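Local coordinates for protein phosphoserine aminotransferase SerC (Cytophaga hutchinsonii ATCC 33406, PDB 3FFR) that probably catalyses the pyridoxal-phosphate-dependent transfer of an amino group between phosphoserine and 2-oxoglutarate, a step of serine biosynthesis, at residues K53-L58 with D258-S263; S86-N91 with K96-F101; T154-D157 with L163-V166; L172-F177 with K269-K274; N279-S284 with T356-I361. One frame throughout, in Å; residues are numbered along the deposited sequence.

Contact 1. Residues K53-L58 with D258-S263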
# COMPACT_ATOMS: atom_id res chain seq x y z
N LYS A 53 -12.63 16.31 -2.66
CA LYS A 53 -12.71 17.54 -3.50
C LYS A 53 -13.63 18.55 -2.83
O LYS A 53 -13.40 19.76 -2.86
CB LYS A 53 -13.18 17.22 -4.91
CG LYS A 53 -12.17 16.41 -5.70
CD LYS A 53 -12.68 15.86 -7.03
CE LYS A 53 -11.63 15.02 -7.71
NZ LYS A 53 -12.05 14.47 -9.04
N THR A 54 -14.67 18.04 -2.20
CA THR A 54 -15.64 18.94 -1.54
C THR A 54 -15.02 19.52 -0.25
O THR A 54 -14.99 20.75 -0.01
CB THR A 54 -16.95 18.20 -1.23
OG1 THR A 54 -17.51 17.69 -2.44
CG2 THR A 54 -17.95 19.13 -0.56
N LEU A 55 -14.47 18.63 0.54
CA LEU A 55 -13.92 19.04 1.85
C LEU A 55 -12.79 20.03 1.72
O LEU A 55 -12.65 20.96 2.54
CB LEU A 55 -13.41 17.82 2.61
CG LEU A 55 -12.90 18.07 4.04
CD1 LEU A 55 -14.07 18.37 4.92
CD2 LEU A 55 -12.10 16.82 4.54
N LEU A 56 -11.96 19.79 0.72
CA LEU A 56 -10.76 20.60 0.48
C LEU A 56 -10.99 21.73 -0.52
O LEU A 56 -10.10 22.51 -0.82
CB LEU A 56 -9.60 19.72 0.05
CG LEU A 56 -9.17 18.69 1.12
CD1 LEU A 56 -8.00 17.80 0.56
CD2 LEU A 56 -8.82 19.36 2.47
N GLU A 57 -12.21 21.81 -1.01
CA GLU A 57 -12.60 22.87 -1.95
C GLU A 57 -11.65 22.95 -3.17
O GLU A 57 -11.20 24.02 -3.60
CB GLU A 57 -12.72 24.21 -1.23
CG GLU A 57 -13.72 24.13 -0.08
CD GLU A 57 -13.79 25.38 0.76
OE1 GLU A 57 -13.78 26.49 0.22
OE2 GLU A 57 -13.86 25.23 1.98
N LEU A 58 -11.41 21.80 -3.76
CA LEU A 58 -10.52 21.72 -4.89
C LEU A 58 -11.17 22.20 -6.18
O LEU A 58 -12.32 21.83 -6.48
CB LEU A 58 -10.05 20.29 -5.10
CG LEU A 58 -9.20 19.66 -3.99
CD1 LEU A 58 -8.92 18.16 -4.27
CD2 LEU A 58 -7.92 20.46 -3.81
N ASP A 258 -18.29 12.16 7.33
CA ASP A 258 -18.50 12.60 8.70
C ASP A 258 -17.92 14.01 8.87
O ASP A 258 -18.50 14.87 9.51
CB ASP A 258 -17.84 11.64 9.72
CG ASP A 258 -18.49 10.26 9.74
OD1 ASP A 258 -19.73 10.19 9.55
OD2 ASP A 258 -17.77 9.25 9.98
N MSE A 259 -16.74 14.23 8.30
CA MSE A 259 -16.06 15.51 8.42
C MSE A 259 -16.84 16.63 7.75
O MSE A 259 -16.93 17.76 8.24
CB MSE A 259 -14.61 15.46 7.89
CG MSE A 259 -13.72 14.67 8.75
SE MSE A 259 -11.91 14.63 7.97
CE MSE A 259 -10.98 13.77 9.42
N LEU A 260 -17.44 16.28 6.63
CA LEU A 260 -18.24 17.24 5.88
C LEU A 260 -19.45 17.71 6.67
O LEU A 260 -19.95 18.81 6.44
CB LEU A 260 -18.71 16.69 4.54
CG LEU A 260 -17.64 16.59 3.47
CD1 LEU A 260 -18.08 15.64 2.34
CD2 LEU A 260 -17.28 17.96 2.96
N GLN A 261 -19.92 16.87 7.60
CA GLN A 261 -21.08 17.24 8.42
C GLN A 261 -20.68 18.32 9.42
O GLN A 261 -21.49 19.16 9.80
CB GLN A 261 -21.69 16.03 9.13
CG GLN A 261 -22.31 15.03 8.16
CD GLN A 261 -23.52 15.60 7.44
OE1 GLN A 261 -24.56 15.87 8.06
NE2 GLN A 261 -23.41 15.79 6.13
N ILE A 262 -19.41 18.31 9.82
CA ILE A 262 -18.89 19.33 10.74
C ILE A 262 -18.48 20.58 9.96
O ILE A 262 -18.71 21.72 10.39
CB ILE A 262 -17.69 18.82 11.54
CG1 ILE A 262 -18.05 17.56 12.32
CG2 ILE A 262 -17.11 19.88 12.49
CD1 ILE A 262 -16.83 16.89 12.93
N SER A 263 -17.91 20.30 8.80
CA SER A 263 -17.31 21.27 7.83
C SER A 263 -15.83 21.42 8.15
O SER A 263 -15.40 21.30 9.30
CB SER A 263 -17.99 22.66 7.79
OG SER A 263 -17.62 23.50 8.88

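Contact 2. Residues S86-N91 with K96-F101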
# COMPACT_ATOMS: atom_id res chain seq x y z
N SER A 86 15.63 19.65 -8.48
CA SER A 86 14.56 20.05 -7.60
C SER A 86 15.10 21.02 -6.55
O SER A 86 16.30 21.20 -6.39
CB SER A 86 13.98 18.83 -6.90
OG SER A 86 14.98 18.18 -6.15
N PHE A 87 14.18 21.63 -5.82
CA PHE A 87 14.50 22.57 -4.72
C PHE A 87 13.67 22.15 -3.52
O PHE A 87 12.46 21.93 -3.65
CB PHE A 87 14.17 24.00 -5.15
CG PHE A 87 14.29 25.04 -4.06
CD1 PHE A 87 13.25 25.26 -3.17
CD2 PHE A 87 15.43 25.79 -3.94
CE1 PHE A 87 13.37 26.19 -2.18
CE2 PHE A 87 15.54 26.76 -2.94
CZ PHE A 87 14.53 26.94 -2.07
N HIS A 88 14.33 22.04 -2.36
CA HIS A 88 13.66 21.62 -1.14
C HIS A 88 13.95 22.52 0.05
O HIS A 88 15.08 22.87 0.29
CB HIS A 88 14.17 20.21 -0.73
CG HIS A 88 13.95 19.15 -1.77
ND1 HIS A 88 13.05 18.11 -1.60
CD2 HIS A 88 14.52 18.97 -2.99
CE1 HIS A 88 13.06 17.36 -2.70
NE2 HIS A 88 13.94 17.86 -3.55
N CYS A 89 12.90 22.85 0.79
CA CYS A 89 13.04 23.48 2.12
C CYS A 89 13.19 22.36 3.13
O CYS A 89 12.28 21.53 3.28
CB CYS A 89 11.83 24.36 2.48
SG CYS A 89 11.87 25.97 1.65
N VAL A 90 14.32 22.33 3.82
CA VAL A 90 14.65 21.26 4.77
C VAL A 90 14.86 21.79 6.17
O VAL A 90 15.72 22.66 6.38
CB VAL A 90 15.92 20.49 4.30
CG1 VAL A 90 16.39 19.47 5.36
CG2 VAL A 90 15.66 19.82 2.92
N ASN A 91 14.07 21.28 7.11
CA ASN A 91 14.19 21.73 8.52
C ASN A 91 13.94 20.64 9.53
O ASN A 91 13.76 20.88 10.72
CB ASN A 91 13.29 22.94 8.81
CG ASN A 91 11.82 22.61 8.72
OD1 ASN A 91 11.43 21.58 8.16
ND2 ASN A 91 10.99 23.47 9.31
N LYS A 96 14.01 16.42 5.20
CA LYS A 96 15.37 15.96 4.84
C LYS A 96 15.35 14.67 3.99
O LYS A 96 16.07 14.53 2.99
CB LYS A 96 16.22 15.73 6.08
CG LYS A 96 17.62 15.16 5.83
CD LYS A 96 18.33 15.03 7.21
CE LYS A 96 19.70 14.37 7.18
NZ LYS A 96 19.58 12.86 7.11
N ARG A 97 14.51 13.74 4.39
CA ARG A 97 14.43 12.43 3.70
C ARG A 97 13.95 12.63 2.26
O ARG A 97 14.51 12.03 1.32
CB ARG A 97 13.55 11.42 4.45
CG ARG A 97 13.72 9.98 3.91
CD ARG A 97 15.03 9.27 4.34
NE ARG A 97 15.22 8.03 3.58
CZ ARG A 97 16.04 7.93 2.54
NH1 ARG A 97 16.84 8.93 2.24
NH2 ARG A 97 16.12 6.79 1.84
N PHE A 98 12.95 13.51 2.09
CA PHE A 98 12.40 13.83 0.74
C PHE A 98 13.50 14.42 -0.12
O PHE A 98 13.72 14.02 -1.25
CB PHE A 98 11.17 14.74 0.92
CG PHE A 98 10.42 15.06 -0.33
CD1 PHE A 98 10.59 14.33 -1.50
CD2 PHE A 98 9.41 16.01 -0.27
CE1 PHE A 98 9.83 14.62 -2.63
CE2 PHE A 98 8.64 16.29 -1.41
CZ PHE A 98 8.86 15.61 -2.55
N TYR A 99 14.25 15.35 0.46
CA TYR A 99 15.38 15.95 -0.24
C TYR A 99 16.37 14.87 -0.66
O TYR A 99 16.88 14.88 -1.79
CB TYR A 99 16.05 16.99 0.69
CG TYR A 99 17.50 17.31 0.38
CD1 TYR A 99 17.83 18.12 -0.69
CD2 TYR A 99 18.52 16.83 1.17
CE1 TYR A 99 19.14 18.42 -0.97
CE2 TYR A 99 19.82 17.10 0.90
CZ TYR A 99 20.14 17.91 -0.16
OH TYR A 99 21.47 18.19 -0.42
N GLU A 100 16.64 13.93 0.25
CA GLU A 100 17.59 12.84 -0.04
C GLU A 100 17.15 11.91 -1.17
O GLU A 100 17.96 11.40 -1.94
CB GLU A 100 17.86 12.01 1.23
CG GLU A 100 18.70 12.77 2.24
CD GLU A 100 18.78 12.08 3.59
OE1 GLU A 100 18.02 11.13 3.84
OE2 GLU A 100 19.59 12.56 4.43
N PHE A 101 15.85 11.73 -1.28
CA PHE A 101 15.30 10.89 -2.37
C PHE A 101 15.73 11.43 -3.73
O PHE A 101 15.96 10.67 -4.68
CB PHE A 101 13.76 10.85 -2.35
CG PHE A 101 13.17 9.84 -1.42
CD1 PHE A 101 13.85 9.40 -0.28
CD2 PHE A 101 11.89 9.34 -1.67
CE1 PHE A 101 13.28 8.47 0.58
CE2 PHE A 101 11.32 8.43 -0.82
CZ PHE A 101 12.00 8.01 0.31

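Contact 3. Residues T154-D157 with L163-V166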
# COMPACT_ATOMS: atom_id res chain seq x y z
N THR A 154 4.18 32.60 -0.90
CA THR A 154 5.23 33.50 -1.38
C THR A 154 6.12 32.86 -2.41
O THR A 154 6.89 33.53 -3.09
CB THR A 154 6.15 34.02 -0.26
OG1 THR A 154 6.90 32.94 0.30
CG2 THR A 154 5.36 34.76 0.81
N PHE A 155 6.02 31.55 -2.55
CA PHE A 155 6.93 30.82 -3.47
C PHE A 155 6.60 30.89 -4.94
O PHE A 155 7.49 30.86 -5.79
CB PHE A 155 7.11 29.37 -3.02
CG PHE A 155 8.06 29.23 -1.85
CD1 PHE A 155 7.62 29.42 -0.55
CD2 PHE A 155 9.41 28.99 -2.06
CE1 PHE A 155 8.49 29.33 0.51
CE2 PHE A 155 10.29 28.91 -0.99
CZ PHE A 155 9.83 29.09 0.30
N ARG A 156 5.33 31.07 -5.26
CA ARG A 156 4.91 31.07 -6.66
C ARG A 156 5.66 32.06 -7.50
O ARG A 156 6.08 31.77 -8.61
CB ARG A 156 3.43 31.34 -6.87
CG ARG A 156 3.23 31.68 -8.35
CD ARG A 156 4.15 30.73 -9.14
NE ARG A 156 3.61 29.40 -9.03
CZ ARG A 156 4.26 28.24 -9.10
NH1 ARG A 156 5.57 28.13 -9.25
NH2 ARG A 156 3.54 27.16 -8.97
N ASP A 157 5.85 33.26 -6.96
CA ASP A 157 6.51 34.30 -7.75
C ASP A 157 8.02 34.20 -7.80
O ASP A 157 8.66 34.86 -8.61
CB ASP A 157 6.08 35.69 -7.30
CG ASP A 157 4.69 36.05 -7.79
OD1 ASP A 157 4.09 35.29 -8.62
OD2 ASP A 157 4.20 37.11 -7.37
N LEU A 163 6.95 23.62 -10.36
CA LEU A 163 5.79 22.96 -9.77
C LEU A 163 6.01 22.97 -8.28
O LEU A 163 7.05 22.55 -7.78
CB LEU A 163 5.67 21.51 -10.22
CG LEU A 163 5.48 21.30 -11.73
CD1 LEU A 163 5.69 19.78 -12.02
CD2 LEU A 163 4.12 21.84 -12.23
N ILE A 164 5.02 23.49 -7.56
CA ILE A 164 5.07 23.56 -6.09
C ILE A 164 4.27 22.45 -5.44
O ILE A 164 3.05 22.35 -5.58
CB ILE A 164 4.62 24.97 -5.55
CG1 ILE A 164 5.48 26.07 -6.16
CG2 ILE A 164 4.72 25.01 -4.01
CD1 ILE A 164 5.02 27.50 -5.80
N PHE A 165 5.00 21.61 -4.70
CA PHE A 165 4.45 20.46 -3.94
C PHE A 165 4.52 20.74 -2.46
O PHE A 165 5.57 21.12 -1.94
CB PHE A 165 5.24 19.16 -4.21
CG PHE A 165 5.20 18.70 -5.61
CD1 PHE A 165 6.11 19.19 -6.54
CD2 PHE A 165 4.22 17.80 -6.03
CE1 PHE A 165 6.02 18.78 -7.88
CE2 PHE A 165 4.14 17.38 -7.34
CZ PHE A 165 5.04 17.88 -8.28
N VAL A 166 3.40 20.50 -1.78
CA VAL A 166 3.34 20.67 -0.33
C VAL A 166 3.02 19.35 0.38
O VAL A 166 2.02 18.69 0.12
CB VAL A 166 2.30 21.74 0.07
CG1 VAL A 166 2.33 21.96 1.60
CG2 VAL A 166 2.54 23.07 -0.67

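Contact 4. Residues L172-F177 with K269-K274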
# COMPACT_ATOMS: atom_id res chain seq x y z
N LEU A 172 -3.12 18.27 7.02
CA LEU A 172 -4.39 18.34 6.27
C LEU A 172 -5.42 17.54 7.07
O LEU A 172 -5.13 16.43 7.52
CB LEU A 172 -4.19 17.79 4.84
CG LEU A 172 -5.21 18.13 3.75
CD1 LEU A 172 -5.19 19.62 3.46
CD2 LEU A 172 -4.92 17.33 2.47
N PRO A 173 -6.66 18.06 7.20
CA PRO A 173 -7.24 19.24 6.59
C PRO A 173 -7.19 20.59 7.30
O PRO A 173 -8.02 21.45 7.02
CB PRO A 173 -8.71 18.82 6.44
CG PRO A 173 -8.98 17.99 7.69
CD PRO A 173 -7.67 17.29 7.97
N TYR A 174 -6.22 20.78 8.20
CA TYR A 174 -6.07 22.06 8.92
C TYR A 174 -5.72 23.26 7.99
O TYR A 174 -6.45 24.25 7.94
CB TYR A 174 -5.12 21.95 10.09
CG TYR A 174 -5.07 23.28 10.79
CD1 TYR A 174 -6.17 23.73 11.52
CD2 TYR A 174 -3.95 24.10 10.67
CE1 TYR A 174 -6.14 25.01 12.14
CE2 TYR A 174 -3.91 25.35 11.27
CZ TYR A 174 -4.99 25.81 12.00
OH TYR A 174 -4.91 27.08 12.59
N PRO A 175 -4.57 23.20 7.29
CA PRO A 175 -4.33 24.32 6.37
C PRO A 175 -5.38 24.45 5.30
O PRO A 175 -5.89 23.46 4.79
CB PRO A 175 -3.01 23.95 5.71
CG PRO A 175 -2.93 22.44 5.83
CD PRO A 175 -3.53 22.17 7.17
N LYS A 176 -5.66 25.70 4.97
CA LYS A 176 -6.60 26.02 3.90
C LYS A 176 -5.80 26.64 2.76
O LYS A 176 -5.51 27.84 2.74
CB LYS A 176 -7.72 26.95 4.36
CG LYS A 176 -8.77 27.10 3.26
CD LYS A 176 -9.99 27.92 3.66
CE LYS A 176 -11.02 27.88 2.54
NZ LYS A 176 -10.47 28.44 1.27
N PHE A 177 -5.45 25.80 1.82
CA PHE A 177 -4.61 26.24 0.71
C PHE A 177 -5.31 27.11 -0.30
O PHE A 177 -6.52 27.03 -0.51
CB PHE A 177 -3.93 25.05 -0.02
CG PHE A 177 -2.97 24.30 0.87
CD1 PHE A 177 -1.70 24.84 1.16
CD2 PHE A 177 -3.33 23.11 1.46
CE1 PHE A 177 -0.84 24.21 2.01
CE2 PHE A 177 -2.45 22.46 2.31
CZ PHE A 177 -1.20 23.02 2.59
N LYS A 269 -11.65 25.14 13.65
CA LYS A 269 -11.94 25.82 14.91
C LYS A 269 -11.74 24.90 16.10
O LYS A 269 -11.26 25.32 17.18
CB LYS A 269 -13.37 26.40 14.89
CG LYS A 269 -13.52 27.57 13.91
CD LYS A 269 -14.95 28.15 13.92
N GLN A 270 -12.11 23.65 15.90
CA GLN A 270 -12.01 22.61 16.94
C GLN A 270 -10.53 22.33 17.22
O GLN A 270 -10.09 22.17 18.35
CB GLN A 270 -12.80 21.36 16.56
CG GLN A 270 -14.28 21.57 16.69
CD GLN A 270 -15.14 20.46 16.13
OE1 GLN A 270 -14.67 19.58 15.42
NE2 GLN A 270 -16.44 20.54 16.42
N THR A 271 -9.77 22.26 16.13
CA THR A 271 -8.32 22.07 16.21
C THR A 271 -7.68 23.22 17.03
O THR A 271 -6.89 23.01 17.95
CB THR A 271 -7.71 21.98 14.78
OG1 THR A 271 -8.21 20.80 14.11
CG2 THR A 271 -6.17 22.01 14.82
N GLU A 272 -8.09 24.42 16.71
CA GLU A 272 -7.55 25.63 17.38
C GLU A 272 -7.93 25.69 18.85
O GLU A 272 -7.13 26.07 19.71
CB GLU A 272 -8.01 26.88 16.64
CG GLU A 272 -7.26 27.06 15.35
CD GLU A 272 -7.94 27.90 14.32
OE1 GLU A 272 -9.07 28.41 14.56
OE2 GLU A 272 -7.31 28.06 13.25
N GLU A 273 -9.14 25.27 19.17
CA GLU A 273 -9.59 25.29 20.56
C GLU A 273 -8.78 24.32 21.44
O GLU A 273 -8.42 24.62 22.59
CB GLU A 273 -11.07 24.95 20.62
CG GLU A 273 -11.66 25.04 21.96
CD GLU A 273 -13.14 24.75 21.95
OE1 GLU A 273 -13.62 24.14 20.94
OE2 GLU A 273 -13.79 25.10 22.96
N LYS A 274 -8.50 23.14 20.89
CA LYS A 274 -7.68 22.14 21.58
C LYS A 274 -6.23 22.60 21.72
O LYS A 274 -5.61 22.43 22.78
CB LYS A 274 -7.70 20.78 20.87
CG LYS A 274 -9.00 20.04 21.05
CD LYS A 274 -9.02 18.76 20.26
CE LYS A 274 -9.36 18.99 18.80
NZ LYS A 274 -8.88 17.86 17.92

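Contact 5. Residues N279-S284 with T356-I361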
# COMPACT_ATOMS: atom_id res chain seq x y z
N ASN A 279 -1.54 24.81 24.75
CA ASN A 279 -0.53 25.86 24.72
C ASN A 279 -0.63 26.76 25.95
O ASN A 279 0.38 27.24 26.46
CB ASN A 279 -0.59 26.64 23.39
CG ASN A 279 -0.11 25.79 22.23
OD1 ASN A 279 0.77 24.94 22.41
ND2 ASN A 279 -0.66 26.04 21.03
N THR A 280 -1.84 26.96 26.42
CA THR A 280 -2.05 27.78 27.63
C THR A 280 -1.34 27.13 28.82
O THR A 280 -0.75 27.80 29.68
CB THR A 280 -3.56 27.97 27.92
OG1 THR A 280 -4.12 28.80 26.87
CG2 THR A 280 -3.77 28.69 29.29
N TYR A 281 -1.40 25.80 28.84
CA TYR A 281 -0.77 25.01 29.90
C TYR A 281 0.74 25.11 29.75
O TYR A 281 1.46 25.37 30.72
CB TYR A 281 -1.23 23.56 29.89
CG TYR A 281 -0.33 22.57 30.63
CD1 TYR A 281 -0.08 22.72 31.99
CD2 TYR A 281 0.26 21.48 29.95
CE1 TYR A 281 0.73 21.83 32.66
CE2 TYR A 281 1.06 20.60 30.61
CZ TYR A 281 1.30 20.78 31.98
OH TYR A 281 2.10 19.87 32.65
N ILE A 282 1.22 25.01 28.52
CA ILE A 282 2.67 25.08 28.31
C ILE A 282 3.18 26.48 28.73
O ILE A 282 4.29 26.61 29.23
CB ILE A 282 3.09 24.77 26.84
CG1 ILE A 282 2.70 23.32 26.49
CG2 ILE A 282 4.59 24.98 26.66
CD1 ILE A 282 2.81 22.99 24.97
N GLU A 283 2.36 27.52 28.53
CA GLU A 283 2.83 28.88 28.89
C GLU A 283 3.29 29.00 30.33
O GLU A 283 4.17 29.81 30.63
CB GLU A 283 1.77 29.96 28.67
CG GLU A 283 1.40 30.26 27.21
CD GLU A 283 2.50 30.89 26.36
OE1 GLU A 283 3.57 31.24 26.87
OE2 GLU A 283 2.25 31.01 25.12
N SER A 284 2.70 28.21 31.22
CA SER A 284 2.99 28.34 32.65
C SER A 284 3.53 27.07 33.31
O SER A 284 3.78 27.06 34.51
CB SER A 284 1.77 28.85 33.42
OG SER A 284 0.69 27.94 33.35
N THR A 356 -4.73 16.38 33.60
CA THR A 356 -3.95 15.31 34.21
C THR A 356 -2.50 15.76 34.26
O THR A 356 -1.82 15.58 35.28
CB THR A 356 -4.13 13.98 33.46
OG1 THR A 356 -5.52 13.62 33.47
CG2 THR A 356 -3.31 12.89 34.09
N LEU A 357 -2.04 16.37 33.18
CA LEU A 357 -0.66 16.85 33.13
C LEU A 357 -0.43 17.93 34.21
O LEU A 357 0.60 17.96 34.89
CB LEU A 357 -0.31 17.43 31.77
CG LEU A 357 -0.13 16.36 30.67
CD1 LEU A 357 0.04 17.04 29.32
CD2 LEU A 357 1.05 15.41 30.94
N LYS A 358 -1.40 18.81 34.33
CA LYS A 358 -1.30 19.90 35.29
C LYS A 358 -1.20 19.41 36.71
O LYS A 358 -0.42 19.92 37.53
CB LYS A 358 -2.51 20.82 35.20
CG LYS A 358 -2.55 21.61 33.92
CD LYS A 358 -3.89 22.27 33.67
CE LYS A 358 -4.23 23.30 34.72
NZ LYS A 358 -5.50 23.97 34.32
N GLU A 359 -2.00 18.39 36.97
CA GLU A 359 -2.13 17.84 38.31
C GLU A 359 -0.98 16.96 38.71
O GLU A 359 -0.52 17.03 39.85
CB GLU A 359 -3.45 17.08 38.46
CG GLU A 359 -4.68 17.99 38.43
CD GLU A 359 -6.00 17.23 38.64
OE1 GLU A 359 -5.96 16.00 38.82
OE2 GLU A 359 -7.07 17.88 38.63
N LYS A 360 -0.48 16.18 37.76
CA LYS A 360 0.55 15.17 38.05
C LYS A 360 1.97 15.54 37.63
O LYS A 360 2.93 14.97 38.14
CB LYS A 360 0.16 13.86 37.37
CG LYS A 360 -1.28 13.40 37.66
CD LYS A 360 -1.51 13.08 39.14
CE LYS A 360 -0.82 11.79 39.52
NZ LYS A 360 -0.93 11.48 41.00
N ILE A 361 2.09 16.47 36.68
CA ILE A 361 3.40 16.89 36.18
C ILE A 361 3.69 18.35 36.52
O ILE A 361 4.78 18.71 36.98
CB ILE A 361 3.49 16.70 34.62
CG1 ILE A 361 3.21 15.26 34.21
CG2 ILE A 361 4.88 17.10 34.15
CD1 ILE A 361 4.17 14.27 34.81

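Contact 1. Residues K53-L58 with D258-S263
T54 and L55, on the closing turn of helix 39-55, meet M259 and L260 near the end of helix 246-262 in an entirely apolar helix-to-helix contact on one flank of the fold. The backbones come nearest at L55 and L260, whose CA atoms are 6.2 Å apart, and one methyl does most of the work. L260 CD2 presses against the backbone of L55, 3.7 Å from L55 CA, and also meets the branch end L55 CD1 at 3.8 Å. The same methyl reaches T54, whose CG2 lies 3.8 Å from L260 CD2. A threonine suits this exposed place because its two branches part company: CG2 turns to the leucine, while OG1 bonds to the carbonyl of D50 one turn back in its own helix. L55 holds its CG anti to the backbone N (chi1 -176°), which sends its fork across the gap, so that CD2 comes within 4.1 Å of the selenium SE of M259, a selenomethionine with a long, extended chain. Just beyond, E57, the first residue to leave helical angles, takes positive phi in a Schellman motif. L55 also touches A264, and M259 touches I267, both on helix 264-284. That helix backs the contact, while the residues just after helix 39-55 carry the chain on to strand 200-205 of the seven-stranded sheet, where L56 and L58 rest on I203.

Contact 2. Residues S86-N91 with K96-F101
Strand 86-90, through H88 and V90, runs nearly antiparallel to helix 96-101, the two short axes approaching to 8.1 Å at an angle of 158°. The imidazole of H88 is the centre of an aromatic cluster. Over one of its faces sits the backbone of the helix: Y99 CA is 3.7 Å from the ring centroid in a CH-pi contact. The Y99 ring turns an edge toward the H88 face, while H88 in turn points its own edge at F98 in a T-shaped pair with planes at 88°, CE1 of H88 being 4.1 Å from F98 CD1. A hydrogen bond between S86 OG, in the ring plane, and H88 NE2 (2.8 Å) helps to set the rotation of the imidazole; histidine fits because it offers a flat surface to the helix and a polar edge to this buried serine. Two residues on, V90 spreads its two methyls along the helix. Its CG1, anti to the backbone N (chi1 173°), rests 3.7 Å from K96 CA, and CG2 packs 3.6 Å from Y99 CB. K96 meets the valine with CA and CB, while its amine leads away to E100, with NZ 2.7 Å from E100 OE2 in a salt bridge. Strand, helix and the following strand 108-113 form a beta-alpha-beta unit: Y99 reaches A109 and K111, F98 touches C135 of strand 133-137, and F98 stacks on W74 of helix 70-81.

Contact 3. Residues T154-D157 with L163-V166
I164, at the start of strand 163-167 in the seven-stranded sheet, receives the turn that leads into that strand, where F155 and R156 have helical backbone angles without regular helical bonds. Isoleucine suits the place because its longer branch is apolar and slim enough to reach both residues from the strand. Its CD1 is centred over one face of the R156 guanidinium, 3.5 Å from R156 CZ, and CG1 follows at 3.6 Å from R156 NH2. From roughly the other side of the methyl, F155 brings its CB to 3.9 Å from I164 CD1. R156 is modelled in two conformers; in this one CG stands anti to the backbone N (chi1 165°) and the chain then bends back, laying the flat group against the end of the I164 side chain. Its rim is well used: NH2 makes a salt bridge with D183, and NH1 bonds to the carbonyls of N159 and A162. D183 also accepts the backbone N of I164, so arginine and strand share one carboxylate. Trimming I164 to an alanine would probably open a gap under the guanidinium face and beside F155 CB. This is a loop folded back over the strand it enters, within the alpha/beta large domain of a fold-type I aminotransferase.

Contact 4. Residues L172-F177 with K269-K274
Y174 OH donates a hydrogen bond of 2.7 Å to E272 OE2, joining the loop 172-177 to helix 264-284. The carboxylate is approached on its anti lone pair, away from the other oxygen, and the acceptor lies near the plane of the phenol, at its edge. Ring and carboxylate planes stand 81° apart, almost at right angles. Glutamate serves well here because its long chain, extended beyond CG, carries the acid out from the helix to the hydroxyl; the negative charge is also likely to strengthen the bond. Nearer the CB end of the ring T271 fills in, its CG2 meeting Y174 CD1 obliquely at 3.7 Å. This threonine sits buried with its polar branch spent at home: OG1 beside the backbone N (chi1 -65°) bonds to the carbonyl of I267, and the methyl is turned to the tyrosine. Y174 holds its own CG anti to the backbone N (chi1 -178°), which extends the ring toward the helix. Behind it the chain is shaped by the cis peptide between L172 and P173, and R268 NE adds a bond to the carbonyl of Y174. P173 packs on C192, next in sequence to K191, the lysine that carries pyridoxal phosphate. The tyrosine-glutamate bond thus ties the large-domain loop that runs by the cofactor lysine to the long helix 264-284, consistent with a fold-type I aminotransferase.

Contact 5. Residues N279-S284 with T356-I361
The Y281 ring is met obliquely, and on the same side of its plane, by K358 CG near the CD1-CE1 bond and by L357 CB near CE2. The contact is the packing of two helices, 264-284 and 347-360, beside the five-stranded sheet in the C-terminal part of this class-V aminotransferase. K358 CG comes to 3.3 Å from Y281 CD1, a tight fit in which the aliphatic stem of the lysine slides past the ring in the opposite direction. The lysine chain is bent further out (chi3 64°), carrying the amine away while CG stays against the ring, which is why a long, partly greasy residue works at this exposed edge. L357 crosses the tyrosine at about a right angle, with CB 3.6 Å from Y281 CE2 and CD1 3.9 Å from the same ring atom. The tyrosine stretches between the helices because its CG is anti to the backbone N (chi1 161°), where the helices come nearest, with Y281 CA 7.4 Å from K358 CA. Replacing Y281 by an alanine would probably open a gap between the helices and leave the carbonyl of G362 without its hydroxyl mate, loosening the chain end. Around the pair, I282 packs on strands 288-290 and 302-307, L357 touches L318 of helix 311-318, and I361 reaches F288. The hydroxyl meets the chain's last residues: Y281 OH bonds to G362 O and stands 4.0 Å from I361 CB.

In the fold
Contacts 2 and 3, their centres 14 Å apart, both lie on the seven-stranded sheet and touch where C89 meets F155. Contact 1 closes a long loop of the chain inside which both are nested, and its centre is 30 Å from that of contact 2, across the centre of the chain. Contact 4 crosses contact 1 along the sequence and touches it, L56 against L172, with centres 12 Å apart; V166 against F177 also joins it to contact 3. Helix 264-284 then carries the structure from contact 4 to contact 5, 22 Å away between centres, beside the five-stranded sheet. This helix therefore links the loop beside the cofactor lysine to the C-terminal part.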